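Local coordinates for hypothetical protein Atu0741 (Agrobacterium tumefaciens str. C58, PDB 1ZHV) that is of unknown function but contains two regions related to ACT domains, the small regulatory modules that often bind amino acids, at residues E22-W27 against V34-T39; I15-A20 against D40-I45. One frame throughout, in Å; residues are numbered along the deposited sequence.

Interaction 1 (E22-W27 against V34-T39)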
loop_
_atom_site.group_PDB
_atom_site.type_symbol
_atom_site.label_atom_id
_atom_site.label_comp_id
_atom_site.label_asym_id
_atom_site.label_seq_id
_atom_site.Cartn_x
_atom_site.Cartn_y
_atom_site.Cartn_z
ATOM N N GLU A 22 10.563 9.419 18.705
ATOM C CA GLU A 22 9.798 8.475 19.502
ATOM C C GLU A 22 10.199 7.028 19.225
ATOM O O GLU A 22 10.562 6.681 18.104
ATOM C CB GLU A 22 8.311 8.665 19.204
ATOM C CG GLU A 22 7.383 7.968 20.165
ATOM C CD GLU A 22 5.929 8.294 19.886
ATOM O OE1 GLU A 22 5.662 9.250 19.118
ATOM O OE2 GLU A 22 5.059 7.601 20.447
ATOM N N ALA A 23 10.136 6.184 20.249
ATOM C CA ALA A 23 10.475 4.778 20.066
ATOM C C ALA A 23 9.369 4.142 19.234
ATOM O O ALA A 23 8.252 4.662 19.172
ATOM C CB ALA A 23 10.582 4.079 21.417
ATOM N N ILE A 24 9.678 3.033 18.575
ATOM C CA ILE A 24 8.667 2.346 17.784
ATOM C C ILE A 24 7.624 1.847 18.779
ATOM O O ILE A 24 7.957 1.134 19.726
ATOM C CB ILE A 24 9.271 1.148 17.020
ATOM C CG1 ILE A 24 10.334 1.642 16.036
ATOM C CG2 ILE A 24 8.163 0.385 16.289
ATOM C CD1 ILE A 24 11.030 0.532 15.251
ATOM N N PRO A 25 6.350 2.226 18.585
ATOM C CA PRO A 25 5.287 1.796 19.495
ATOM C C PRO A 25 5.023 0.297 19.434
ATOM O O PRO A 25 5.275 -0.351 18.414
ATOM C CB PRO A 25 4.088 2.621 19.033
ATOM C CG PRO A 25 4.324 2.723 17.556
ATOM C CD PRO A 25 5.802 3.057 17.498
ATOM N N ALA A 26 4.514 -0.242 20.538
ATOM C CA ALA A 26 4.218 -1.663 20.639
ATOM C C ALA A 26 3.114 -2.096 19.685
ATOM O O ALA A 26 3.026 -3.266 19.327
ATOM C CB ALA A 26 3.828 -2.010 22.069
ATOM N N TRP A 27 2.272 -1.152 19.277
ATOM C CA TRP A 27 1.168 -1.470 18.379
ATOM C C TRP A 27 1.537 -1.473 16.900
ATOM O O TRP A 27 0.732 -1.877 16.065
ATOM C CB TRP A 27 0.008 -0.489 18.593
ATOM C CG TRP A 27 0.375 0.963 18.464
ATOM C CD1 TRP A 27 0.611 1.840 19.480
ATOM C CD2 TRP A 27 0.536 1.707 17.248
ATOM N NE1 TRP A 27 0.906 3.086 18.980
ATOM C CE2 TRP A 27 0.867 3.033 17.612
ATOM C CE3 TRP A 27 0.433 1.383 15.886
ATOM C CZ2 TRP A 27 1.096 4.039 16.663
ATOM C CZ3 TRP A 27 0.663 2.380 14.944
ATOM C CH2 TRP A 27 0.989 3.694 15.339
ATOM N N VAL A 34 3.118 -4.061 7.348
ATOM C CA VAL A 34 3.654 -3.086 8.293
ATOM C C VAL A 34 4.854 -2.362 7.696
ATOM O O VAL A 34 5.785 -2.997 7.208
ATOM C CB VAL A 34 4.119 -3.771 9.596
ATOM C CG1 VAL A 34 4.699 -2.740 10.559
ATOM C CG2 VAL A 34 2.959 -4.512 10.229
ATOM N N SER A 35 4.830 -1.034 7.721
ATOM C CA SER A 35 5.955 -0.263 7.216
ATOM C C SER A 35 6.244 0.855 8.200
ATOM O O SER A 35 5.448 1.778 8.356
ATOM C CB SER A 35 5.658 0.323 5.833
ATOM O OG SER A 35 6.835 0.904 5.292
ATOM N N ILE A 36 7.385 0.744 8.870
ATOM C CA ILE A 36 7.837 1.713 9.865
ATOM C C ILE A 36 9.032 2.463 9.281
ATOM O O ILE A 36 10.107 1.879 9.087
ATOM C CB ILE A 36 8.273 0.985 11.148
ATOM C CG1 ILE A 36 7.109 0.150 11.692
ATOM C CG2 ILE A 36 8.771 1.996 12.182
ATOM C CD1 ILE A 36 7.541 -0.984 12.616
ATOM N N THR A 37 8.856 3.749 8.998
ATOM C CA THR A 37 9.925 4.539 8.406
ATOM C C THR A 37 10.287 5.762 9.240
ATOM O O THR A 37 9.433 6.595 9.550
ATOM C CB THR A 37 9.529 4.963 6.970
ATOM O OG1 THR A 37 9.330 3.782 6.184
ATOM C CG2 THR A 37 10.618 5.810 6.318
ATOM N N ARG A 38 11.559 5.855 9.616
ATOM C CA ARG A 38 12.022 6.990 10.396
ATOM C C ARG A 38 12.925 7.861 9.530
ATOM O O ARG A 38 13.834 7.364 8.858
ATOM C CB ARG A 38 12.778 6.522 11.645
ATOM C CG ARG A 38 13.031 7.643 12.655
ATOM C CD ARG A 38 13.953 7.207 13.779
ATOM N NE ARG A 38 13.403 6.124 14.592
ATOM C CZ ARG A 38 12.447 6.268 15.502
ATOM N NH1 ARG A 38 11.910 7.463 15.731
ATOM N NH2 ARG A 38 12.030 5.216 16.195
ATOM N N THR A 39 12.647 9.162 9.535
ATOM C CA THR A 39 13.424 10.124 8.768
ATOM C C THR A 39 13.881 11.211 9.730
ATOM O O THR A 39 13.635 11.124 10.932
ATOM C CB THR A 39 12.586 10.764 7.631
ATOM O OG1 THR A 39 11.641 11.685 8.183
ATOM C CG2 THR A 39 11.834 9.688 6.856
#
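Ile24 and Ile36 are the nearest pair, their CA atoms 8.0 Å apart, so the irregular loop 22-27 and strand 35-38 meet through side chains and not through backbone pairing. The polar part of the contact is a clamp made by Arg38. Its NH1 and NH2 both donate to one acceptor, the backbone O of Glu22, and each nitrogen lies 2.8 Å from that oxygen. The oxygen sits at the end of the guanidinium, close to its plane. Both bonds are bent, with N-H...O angles near 140°, as expected when two N-H groups converge on a single atom. NH2 approaches in the plane of the carbonyl, while NH1 is tilted from it. The Arg38 chain leaves the strand extended and then bends at chi3 (-63°), which turns the guanidinium to meet the loop end-on. NH1 also donates to the backbone O of Ala20, so the arginine ties two carbonyls of the same loop. These three bonds probably restrict the rotation of the guanidinium.

Beside the clamp the contact is apolar. Ile24 CG2 lies 4.0 Å from Ile36 CD1, and Ile24 CD1 is 4.1 Å from Ile36 CG2. The two side chains cross at a slant, each with its CG2 branch near the CD1 end of the other. Ile24 CG1 comes within 4.0 Å of Arg38 NH2, obliquely to the guanidinium. All the touching residues keep some exposure, so this is a surface contact.

The loop joins strand 13-18 to strand 35-38. Pro25 rests on Leu18 and Ile45, and Trp27 packs on Ala16, Ile45 and Cys47. The loop thereby covers part of the face that carries Ala16, Leu18 and Ile45. Strand 35-38 pairs with strand 43-48 through backbone bonds of Ser35 to Val46 and Thr37 to Ser44.

Interaction 2 (I15-A20 against D40-I45)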
loop_
_atom_site.group_PDB
_atom_site.type_symbol
_atom_site.label_atom_id
_atom_site.label_comp_id
_atom_site.label_asym_id
_atom_site.label_seq_id
_atom_site.Cartn_x
_atom_site.Cartn_y
_atom_site.Cartn_z
ATOM N N ILE A 15 -2.102 5.489 7.762
ATOM C CA ILE A 15 -0.734 5.998 7.809
ATOM C C ILE A 15 -0.630 6.888 9.043
ATOM O O ILE A 15 -1.181 7.993 9.066
ATOM C CB ILE A 15 -0.403 6.871 6.587
ATOM C CG1 ILE A 15 -0.928 6.222 5.303
ATOM C CG2 ILE A 15 1.098 7.092 6.515
ATOM C CD1 ILE A 15 -0.340 4.889 4.992
ATOM N N ALA A 16 0.065 6.408 10.065
ATOM C CA ALA A 16 0.208 7.190 11.282
ATOM C C ALA A 16 1.459 8.044 11.299
ATOM O O ALA A 16 2.477 7.688 10.710
ATOM C CB ALA A 16 0.192 6.275 12.500
ATOM N N ARG A 17 1.381 9.197 11.957
ATOM C CA ARG A 17 2.560 10.039 12.058
ATOM C C ARG A 17 2.914 10.248 13.522
ATOM O O ARG A 17 2.110 10.762 14.299
ATOM C CB ARG A 17 2.386 11.399 11.377
ATOM C CG ARG A 17 3.743 12.094 11.287
ATOM C CD ARG A 17 3.756 13.578 11.000
ATOM N NE ARG A 17 5.142 14.042 11.086
ATOM C CZ ARG A 17 5.551 15.288 10.864
ATOM N NH1 ARG A 17 4.679 16.232 10.536
ATOM N NH2 ARG A 17 6.840 15.589 10.967
ATOM N N LEU A 18 4.128 9.837 13.881
ATOM C CA LEU A 18 4.640 9.960 15.246
ATOM C C LEU A 18 5.848 10.878 15.257
ATOM O O LEU A 18 6.348 11.256 14.198
ATOM C CB LEU A 18 5.070 8.594 15.788
ATOM C CG LEU A 18 3.949 7.679 16.278
ATOM C CD1 LEU A 18 3.154 7.277 15.063
ATOM C CD2 LEU A 18 4.479 6.436 17.014
ATOM N N SER A 19 6.320 11.212 16.457
ATOM C CA SER A 19 7.484 12.075 16.638
ATOM C C SER A 19 8.747 11.430 16.067
ATOM O O SER A 19 8.991 10.236 16.250
ATOM C CB SER A 19 7.687 12.378 18.134
ATOM O OG SER A 19 8.831 13.191 18.350
ATOM N N ALA A 20 9.559 12.236 15.395
ATOM C CA ALA A 20 10.795 11.755 14.793
ATOM C C ALA A 20 11.710 10.986 15.748
ATOM O O ALA A 20 12.447 10.103 15.317
ATOM C CB ALA A 20 11.561 12.923 14.178
ATOM N N ASP A 40 14.533 12.238 9.203
ATOM C CA ASP A 40 15.027 13.314 10.048
ATOM C C ASP A 40 13.900 14.209 10.556
ATOM O O ASP A 40 14.128 15.088 11.389
ATOM C CB ASP A 40 16.058 14.144 9.277
ATOM C CG ASP A 40 15.440 14.945 8.146
ATOM O OD1 ASP A 40 14.417 14.499 7.582
ATOM O OD2 ASP A 40 15.988 16.019 7.814
ATOM N N ASP A 41 12.684 13.973 10.073
ATOM C CA ASP A 41 11.542 14.786 10.477
ATOM C C ASP A 41 10.321 14.031 10.979
ATOM O O ASP A 41 9.417 14.645 11.540
ATOM C CB ASP A 41 11.085 15.678 9.317
ATOM C CG ASP A 41 12.114 16.724 8.935
ATOM O OD1 ASP A 41 13.067 16.944 9.712
ATOM O OD2 ASP A 41 11.960 17.334 7.856
ATOM N N GLU A 42 10.273 12.714 10.787
ATOM C CA GLU A 42 9.093 11.962 11.210
ATOM C C GLU A 42 9.344 10.479 11.456
ATOM O O GLU A 42 10.385 9.928 11.082
ATOM C CB GLU A 42 8.002 12.062 10.123
ATOM C CG GLU A 42 8.190 11.012 9.003
ATOM C CD GLU A 42 7.335 11.233 7.756
ATOM O OE1 GLU A 42 6.085 11.203 7.847
ATOM O OE2 GLU A 42 7.931 11.420 6.674
ATOM N N LEU A 43 8.365 9.850 12.100
ATOM C CA LEU A 43 8.352 8.409 12.321
ATOM C C LEU A 43 6.980 8.069 11.744
ATOM O O LEU A 43 5.941 8.356 12.346
ATOM C CB LEU A 43 8.414 8.030 13.800
ATOM C CG LEU A 43 8.224 6.521 14.013
ATOM C CD1 LEU A 43 9.318 5.750 13.292
ATOM C CD2 LEU A 43 8.239 6.190 15.493
ATOM N N SER A 44 6.990 7.493 10.549
ATOM C CA SER A 44 5.770 7.147 9.833
ATOM C C SER A 44 5.477 5.663 9.972
ATOM O O SER A 44 6.375 4.845 9.836
ATOM C CB SER A 44 5.947 7.521 8.357
ATOM O OG SER A 44 4.809 7.196 7.587
ATOM N N ILE A 45 4.224 5.317 10.244
ATOM C CA ILE A 45 3.853 3.915 10.399
ATOM C C ILE A 45 2.601 3.528 9.625
ATOM O O ILE A 45 1.528 4.092 9.834
ATOM C CB ILE A 45 3.630 3.558 11.890
ATOM C CG1 ILE A 45 4.934 3.769 12.668
ATOM C CG2 ILE A 45 3.122 2.119 12.018
ATOM C CD1 ILE A 45 4.807 3.567 14.164
HETATM O O HOH W 1 8.327 14.906 14.757
#
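With chi1 at -169°, the Arg17 chain leaves on the side away from its own N and runs extended to NE, which takes the guanidinium to the turn at Asp41 and Glu42. There NH2 donates to Asp41 O at 2.8 Å. The oxygen lies in the guanidinium plane, but the nitrogen stands above the carbonyl plane and the N-H...O angle is 140°. On the way the arginine crosses Glu42 at about a right angle, with NE 3.6 Å from Glu42 CB. The Glu42 carboxylate is turned well away from the guanidinium plane. Its OE1 remains 4.4 Å from Arg17 NE, so the opposite charges attract at most without a salt bridge.

The backbones form an antiparallel ladder. Ala16 with Ile45 and Leu18 with Leu43 are hydrogen-bonded pairs, and Arg17 with Ser44 is the non-hydrogen-bonded pair between them. The bond from Ala16 N to Ile45 O is short at 2.7 Å. The bond from Leu43 N to Leu18 O is longer, at 3.2 Å, where the ladder runs into the turn.

Ala16, Leu18, Leu43 and Ile45 share the buried face. Leu18 CB lies 3.9 Å from Leu43 CB. Leu18 CD2 meets both Ile45 CD1 and Leu43 CD2 at 4.1 Å, so this methyl touches both neighbours. Past the strand, Ala20 CB rests against the peptide joining Asp41 to Glu42. A water accepts from Ala20 N and makes a weak bond to Asp41 O.

Strand 13-18 is an inner strand here. Its other edge pairs with strand 57-67, through Ile15 with Asp59 and Arg17 with Arg57. Strand 43-48 lies between it and strand 35-38. Pro25 and Val56 pack on the face with Leu18.

Overall arrangement
The centres of interactions 1 and 2 lie about 7 Å apart, on the same side of the chain's centre. Both fall in the N-terminal family region, which belongs to the ACT clan. Along the chain, 15-20 comes first, then 22-27, 34-39 and 40-45, so the segments of interaction 1 lie between those of interaction 2. Strands 13-18, 43-48 and 35-38 are successive neighbours in one sheet. Arg38 NH1 probably bonds to Ala20 O, and Pro25 CD packs on Ile45 CD1, so the two contacts touch directly. Interaction 2 pairs two strands of the sheet, and interaction 1 ties the loop that leaves one of them to strand 35-38.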